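Local coordinates for protein probable acetyltransferase (Agrobacterium tumefaciens, PDB 2GE3) that binds acetyl coenzyme A and, as a member of the GNAT family, probably transfers its acetyl group to an acceptor that is not identified, at residues I134-A148 and H157-G169. Numbering follows the deposited sequence.
With ACO (acetyl coenzyme *a), chain E.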
# COMPACT_ATOMS: atom_id res chain seq x y z
N ILE A 134 -18.77 3.78 1.51
CA ILE A 134 -18.50 4.57 2.70
C ILE A 134 -19.53 4.38 3.86
O ILE A 134 -19.12 4.14 5.00
CB ILE A 134 -18.28 6.05 2.36
CG1 ILE A 134 -16.99 6.23 1.53
CG2 ILE A 134 -18.17 6.91 3.64
CD1 ILE A 134 -17.12 7.47 0.70
N ALA A 135 -20.83 4.53 3.58
CA ALA A 135 -21.90 4.36 4.57
C ALA A 135 -21.87 3.00 5.19
O ALA A 135 -22.14 2.88 6.40
CB ALA A 135 -23.30 4.57 3.94
N LEU A 136 -21.60 1.97 4.39
CA LEU A 136 -21.46 0.61 4.97
C LEU A 136 -20.23 0.53 5.86
O LEU A 136 -20.29 -0.01 6.98
CB LEU A 136 -21.41 -0.50 3.90
CG LEU A 136 -21.07 -1.90 4.48
CD1 LEU A 136 -22.17 -2.32 5.41
CD2 LEU A 136 -20.78 -3.03 3.49
N TYR A 137 -19.09 1.04 5.41
CA TYR A 137 -17.91 1.01 6.29
C TYR A 137 -18.11 1.78 7.59
O TYR A 137 -17.71 1.32 8.63
CB TYR A 137 -16.67 1.55 5.56
CG TYR A 137 -16.34 0.78 4.34
CD1 TYR A 137 -16.58 -0.60 4.28
CD2 TYR A 137 -15.81 1.43 3.19
CE1 TYR A 137 -16.35 -1.36 3.06
CE2 TYR A 137 -15.48 0.69 2.02
CZ TYR A 137 -15.76 -0.69 1.96
OH TYR A 137 -15.45 -1.40 0.81
N GLU A 138 -18.71 2.98 7.53
CA GLU A 138 -19.07 3.69 8.78
C GLU A 138 -19.96 2.85 9.72
O GLU A 138 -19.68 2.75 10.88
CB GLU A 138 -19.75 5.06 8.47
CG GLU A 138 -18.68 5.98 7.81
CD GLU A 138 -19.24 7.30 7.29
OE1 GLU A 138 -20.47 7.42 7.17
OE2 GLU A 138 -18.46 8.22 6.96
N LYS A 139 -21.01 2.22 9.18
CA LYS A 139 -21.95 1.46 9.93
C LYS A 139 -21.21 0.33 10.62
O LYS A 139 -21.44 0.08 11.77
CB LYS A 139 -23.01 0.88 8.99
CG LYS A 139 -24.01 0.08 9.66
CD LYS A 139 -24.55 -1.02 8.80
CE LYS A 139 -25.04 -0.52 7.42
NZ LYS A 139 -25.79 -1.68 6.75
N ILE A 140 -20.34 -0.38 9.90
CA ILE A 140 -19.62 -1.51 10.50
C ILE A 140 -18.66 -1.04 11.62
O ILE A 140 -18.35 -1.83 12.45
CB ILE A 140 -18.81 -2.26 9.42
CG1 ILE A 140 -19.75 -2.90 8.38
CG2 ILE A 140 -17.89 -3.31 10.04
CD1 ILE A 140 -20.80 -3.84 8.87
N GLY A 141 -18.19 0.23 11.61
CA GLY A 141 -17.35 0.76 12.66
C GLY A 141 -15.92 1.12 12.17
O GLY A 141 -15.05 1.38 12.98
N PHE A 142 -15.67 1.23 10.85
CA PHE A 142 -14.39 1.78 10.36
C PHE A 142 -14.33 3.28 10.69
O PHE A 142 -15.32 3.93 10.66
CB PHE A 142 -14.19 1.57 8.87
CG PHE A 142 -13.78 0.18 8.54
CD1 PHE A 142 -14.72 -0.86 8.53
CD2 PHE A 142 -12.45 -0.10 8.21
CE1 PHE A 142 -14.33 -2.16 8.19
CE2 PHE A 142 -12.05 -1.41 7.89
CZ PHE A 142 -12.98 -2.44 7.85
N ALA A 143 -13.16 3.76 11.10
CA ALA A 143 -12.87 5.14 11.32
C ALA A 143 -12.20 5.73 10.07
O ALA A 143 -11.31 5.09 9.42
CB ALA A 143 -11.92 5.27 12.57
N HIS A 144 -12.55 6.98 9.77
CA HIS A 144 -11.81 7.71 8.80
C HIS A 144 -10.43 8.06 9.29
O HIS A 144 -10.26 8.57 10.42
CB HIS A 144 -12.59 9.03 8.42
CG HIS A 144 -13.84 8.75 7.62
ND1 HIS A 144 -13.82 8.53 6.27
CD2 HIS A 144 -15.14 8.63 8.00
CE1 HIS A 144 -15.04 8.35 5.82
NE2 HIS A 144 -15.86 8.36 6.86
N GLU A 145 -9.45 7.93 8.40
CA GLU A 145 -8.06 8.16 8.76
C GLU A 145 -7.40 9.19 7.90
O GLU A 145 -6.31 9.55 8.24
CB GLU A 145 -7.20 6.90 8.68
CG GLU A 145 -7.51 5.97 9.84
CD GLU A 145 -6.41 4.93 10.03
OE1 GLU A 145 -6.13 4.57 11.20
OE2 GLU A 145 -5.82 4.48 8.99
N GLY A 146 -8.06 9.62 6.82
CA GLY A 146 -7.64 10.71 6.02
C GLY A 146 -8.01 10.59 4.56
O GLY A 146 -8.54 9.58 4.16
N ARG A 147 -7.70 11.62 3.75
CA ARG A 147 -8.26 11.76 2.40
C ARG A 147 -7.03 11.88 1.51
O ARG A 147 -6.15 12.67 1.77
CB ARG A 147 -9.09 13.03 2.40
CG ARG A 147 -9.54 13.52 1.11
CD ARG A 147 -10.52 14.63 1.38
NE ARG A 147 -11.74 14.52 0.58
CZ ARG A 147 -12.95 14.28 1.13
NH1 ARG A 147 -13.10 14.18 2.45
NH2 ARG A 147 -14.00 14.14 0.37
N ALA A 148 -6.93 11.04 0.50
CA ALA A 148 -5.83 11.15 -0.45
C ALA A 148 -6.25 11.92 -1.72
O ALA A 148 -7.00 11.40 -2.44
CB ALA A 148 -5.32 9.71 -0.77
N HIS A 157 -9.78 11.18 -15.53
CA HIS A 157 -10.36 11.91 -14.39
C HIS A 157 -9.72 11.49 -13.03
O HIS A 157 -9.64 10.33 -12.75
CB HIS A 157 -11.88 11.75 -14.34
CG HIS A 157 -12.58 12.29 -15.55
ND1 HIS A 157 -12.20 13.48 -16.15
CD2 HIS A 157 -13.62 11.81 -16.27
CE1 HIS A 157 -12.98 13.71 -17.20
NE2 HIS A 157 -13.85 12.71 -17.29
N TYR A 158 -9.28 12.48 -12.24
CA TYR A 158 -8.80 12.27 -10.85
C TYR A 158 -9.91 12.16 -9.82
O TYR A 158 -10.77 13.02 -9.74
CB TYR A 158 -7.86 13.40 -10.41
CG TYR A 158 -6.58 13.47 -11.20
CD1 TYR A 158 -6.21 14.64 -11.84
CD2 TYR A 158 -5.76 12.35 -11.35
CE1 TYR A 158 -5.06 14.69 -12.64
CE2 TYR A 158 -4.57 12.41 -12.11
CZ TYR A 158 -4.23 13.56 -12.75
OH TYR A 158 -3.09 13.58 -13.54
N ILE A 159 -9.81 11.13 -8.98
CA ILE A 159 -10.71 10.83 -7.85
C ILE A 159 -9.88 10.85 -6.54
O ILE A 159 -8.79 10.30 -6.47
CB ILE A 159 -11.38 9.37 -7.97
CG1 ILE A 159 -11.85 9.06 -9.39
CG2 ILE A 159 -12.55 9.17 -7.03
CD1 ILE A 159 -12.62 10.14 -9.97
N ASP A 160 -10.42 11.49 -5.52
CA ASP A 160 -9.93 11.30 -4.16
C ASP A 160 -10.23 9.92 -3.61
O ASP A 160 -11.23 9.24 -3.92
CB ASP A 160 -10.54 12.37 -3.27
CG ASP A 160 -10.04 13.79 -3.63
OD1 ASP A 160 -9.37 13.96 -4.66
OD2 ASP A 160 -10.31 14.75 -2.90
N SER A 161 -9.35 9.51 -2.74
CA SER A 161 -9.56 8.23 -2.06
C SER A 161 -9.60 8.55 -0.55
O SER A 161 -8.93 9.44 -0.09
CB SER A 161 -8.39 7.28 -2.37
OG SER A 161 -8.87 5.98 -2.29
N LEU A 162 -10.41 7.84 0.20
CA LEU A 162 -10.46 7.97 1.66
C LEU A 162 -9.87 6.76 2.25
O LEU A 162 -10.22 5.62 1.87
CB LEU A 162 -11.90 8.05 2.17
CG LEU A 162 -12.76 9.19 1.56
CD1 LEU A 162 -14.17 9.28 2.18
CD2 LEU A 162 -12.06 10.58 1.57
N ASN A 163 -9.02 6.99 3.22
CA ASN A 163 -8.44 5.85 3.99
C ASN A 163 -9.19 5.66 5.24
O ASN A 163 -9.46 6.61 5.92
CB ASN A 163 -6.98 6.14 4.37
CG ASN A 163 -6.13 6.17 3.15
OD1 ASN A 163 -6.15 5.22 2.44
ND2 ASN A 163 -5.48 7.31 2.84
N MSE A 164 -9.44 4.42 5.59
CA MSE A 164 -10.26 4.14 6.76
C MSE A 164 -9.63 2.91 7.38
O MSE A 164 -8.95 2.18 6.69
CB MSE A 164 -11.71 3.86 6.35
CG MSE A 164 -12.37 5.08 5.51
SE MSE A 164 -14.27 4.54 5.31
CE MSE A 164 -14.87 4.90 7.24
N ALA A 165 -9.85 2.71 8.67
CA ALA A 165 -9.32 1.56 9.37
C ALA A 165 -10.16 1.17 10.61
O ALA A 165 -10.87 2.01 11.22
CB ALA A 165 -7.86 1.79 9.74
N ILE A 166 -10.07 -0.10 10.96
CA ILE A 166 -10.64 -0.58 12.22
C ILE A 166 -9.56 -1.23 13.05
O ILE A 166 -8.68 -1.88 12.52
CB ILE A 166 -11.87 -1.55 11.95
CG1 ILE A 166 -12.85 -1.60 13.13
CG2 ILE A 166 -11.39 -2.92 11.43
CD1 ILE A 166 -14.31 -2.19 12.69
N ILE A 167 -9.61 -1.03 14.38
CA ILE A 167 -8.63 -1.65 15.28
C ILE A 167 -9.42 -2.57 16.23
O ILE A 167 -10.43 -2.13 16.82
CB ILE A 167 -7.68 -0.65 16.01
CG1 ILE A 167 -6.54 -0.19 15.10
CG2 ILE A 167 -7.02 -1.28 17.30
CD1 ILE A 167 -6.52 1.16 15.09
N PHE A 168 -9.01 -3.86 16.30
CA PHE A 168 -9.75 -4.80 17.17
C PHE A 168 -9.34 -4.51 18.61
O PHE A 168 -8.15 -4.32 18.92
CB PHE A 168 -9.50 -6.26 16.83
CG PHE A 168 -10.01 -6.65 15.51
CD1 PHE A 168 -9.12 -7.16 14.56
CD2 PHE A 168 -11.41 -6.49 15.17
CE1 PHE A 168 -9.55 -7.52 13.32
CE2 PHE A 168 -11.86 -6.81 13.93
CZ PHE A 168 -10.95 -7.36 12.99
N GLY A 169 -10.37 -4.40 19.42
CA GLY A 169 -10.24 -4.28 20.86
C GLY A 169 -10.72 -5.61 21.36
O GLY A 169 -10.29 -6.03 22.43
N1A ACO E . -25.52 6.85 -0.21
C2A ACO E . -25.49 6.76 1.12
N3A ACO E . -25.77 5.60 1.74
C4A ACO E . -26.13 4.50 1.03
C5A ACO E . -26.17 4.53 -0.40
C6A ACO E . -25.84 5.80 -1.03
N6A ACO E . -25.86 5.83 -2.42
N7A ACO E . -26.61 3.29 -0.86
C8A ACO E . -26.79 2.49 0.20
N9A ACO E . -26.53 3.23 1.31
C1B ACO E . -26.58 2.71 2.65
C2B ACO E . -27.72 1.76 2.96
O2B ACO E . -28.78 2.59 3.50
C3B ACO E . -26.97 0.91 4.00
O3B ACO E . -26.80 1.69 5.19
P3B ACO E . -27.84 1.76 6.46
O7A ACO E . -29.16 2.44 6.09
O8A ACO E . -26.97 2.67 7.33
O9A ACO E . -28.17 0.33 6.76
C4B ACO E . -25.54 0.77 3.48
O4B ACO E . -25.33 1.96 2.73
C5B ACO E . -25.40 -0.44 2.51
O5B ACO E . -25.37 -1.63 3.29
P1A ACO E . -25.42 -3.06 2.71
O1A ACO E . -24.88 -3.88 3.83
O2A ACO E . -26.85 -3.07 2.21
O3A ACO E . -24.34 -2.93 1.51
P2A ACO E . -24.13 -3.80 0.23
O4A ACO E . -24.67 -5.20 0.23
O5A ACO E . -24.59 -2.91 -0.89
O6A ACO E . -22.48 -3.93 0.21
CBP ACO E . -20.78 -2.77 -1.11
CCP ACO E . -21.71 -2.71 0.11
CDP ACO E . -20.11 -1.36 -1.25
CEP ACO E . -19.73 -3.87 -0.95
CAP ACO E . -21.53 -3.19 -2.44
OAP ACO E . -22.53 -2.23 -2.62
C9P ACO E . -20.76 -3.27 -3.73
O9P ACO E . -20.22 -4.33 -4.06
N8P ACO E . -20.69 -2.18 -4.51
C7P ACO E . -19.83 -2.23 -5.72
C6P ACO E . -18.38 -2.54 -5.44
C5P ACO E . -17.69 -1.79 -4.33
O5P ACO E . -17.92 -0.61 -4.08
N4P ACO E . -16.76 -2.48 -3.65
C3P ACO E . -16.27 -2.00 -2.37
C2P ACO E . -15.46 -0.75 -2.58
S1P ACO E . -13.96 -1.14 -3.45
C ACO E . -13.43 0.11 -2.47
O ACO E . -14.04 0.32 -1.46
CH3 ACO E . -12.16 0.79 -2.91
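The CE methyl of selenomethionine Met164 sits over the centre of one face of the His144 imidazole, 3.6 Å from the ring centroid, a CH-pi contact. At the edge of that ring, His144 NE2 donates a nearly in-plane bond of 2.6 Å to the anti lone pair of Glu138 OE2, which, with the methyl on its face, helps to fix the rotation of the imidazole. Bent at its last torsion (chi3 74°), Met164 lays CE between this ring and Phe142 CB, while SE packs 3.8 Å from Tyr137 CB and lies obliquely 5.3 Å from the centroid of the Tyr137 ring, a Met-aromatic contact. Ile166 CB lies over one face of the Phe142 ring, and Ala165 N lies at its edge. Leu162 CD2 covers one face of the Arg147 guanidinium; at its edge Asp160 OD2 makes a long salt bridge of 3.8 Å with Arg147 NE, but also one with Arg149 of the same chain, and OD1 bonds Asp150 N. The Tyr137 ring meets the acetyl oxygen of acetyl coenzyme A edge-on, Tyr137 OH donating to ACO O over 3.2 Å. Strands 143-153 and 158-167 pair antiparallel: Ala143 and Ala165 exchange two bonds, as do Ala148 and Ser161, and between them Glu145 and Gly146 both face Asn163 in a classic beta bulge. A Schellman motif at Gly141 turns helix 131-140 into strand 143-153. The helix thus packs on the hairpin face bearing His144, Leu162 and Met164 and carries Ala135, Leu136, Tyr137 and Lys139 of the acetyl coenzyme A pocket, with helix 102-117 against Leu136 and Ile140; strand 121-127 flanks 158-167 on its other side, and Glu145 reaches Arg149 of the second subunit.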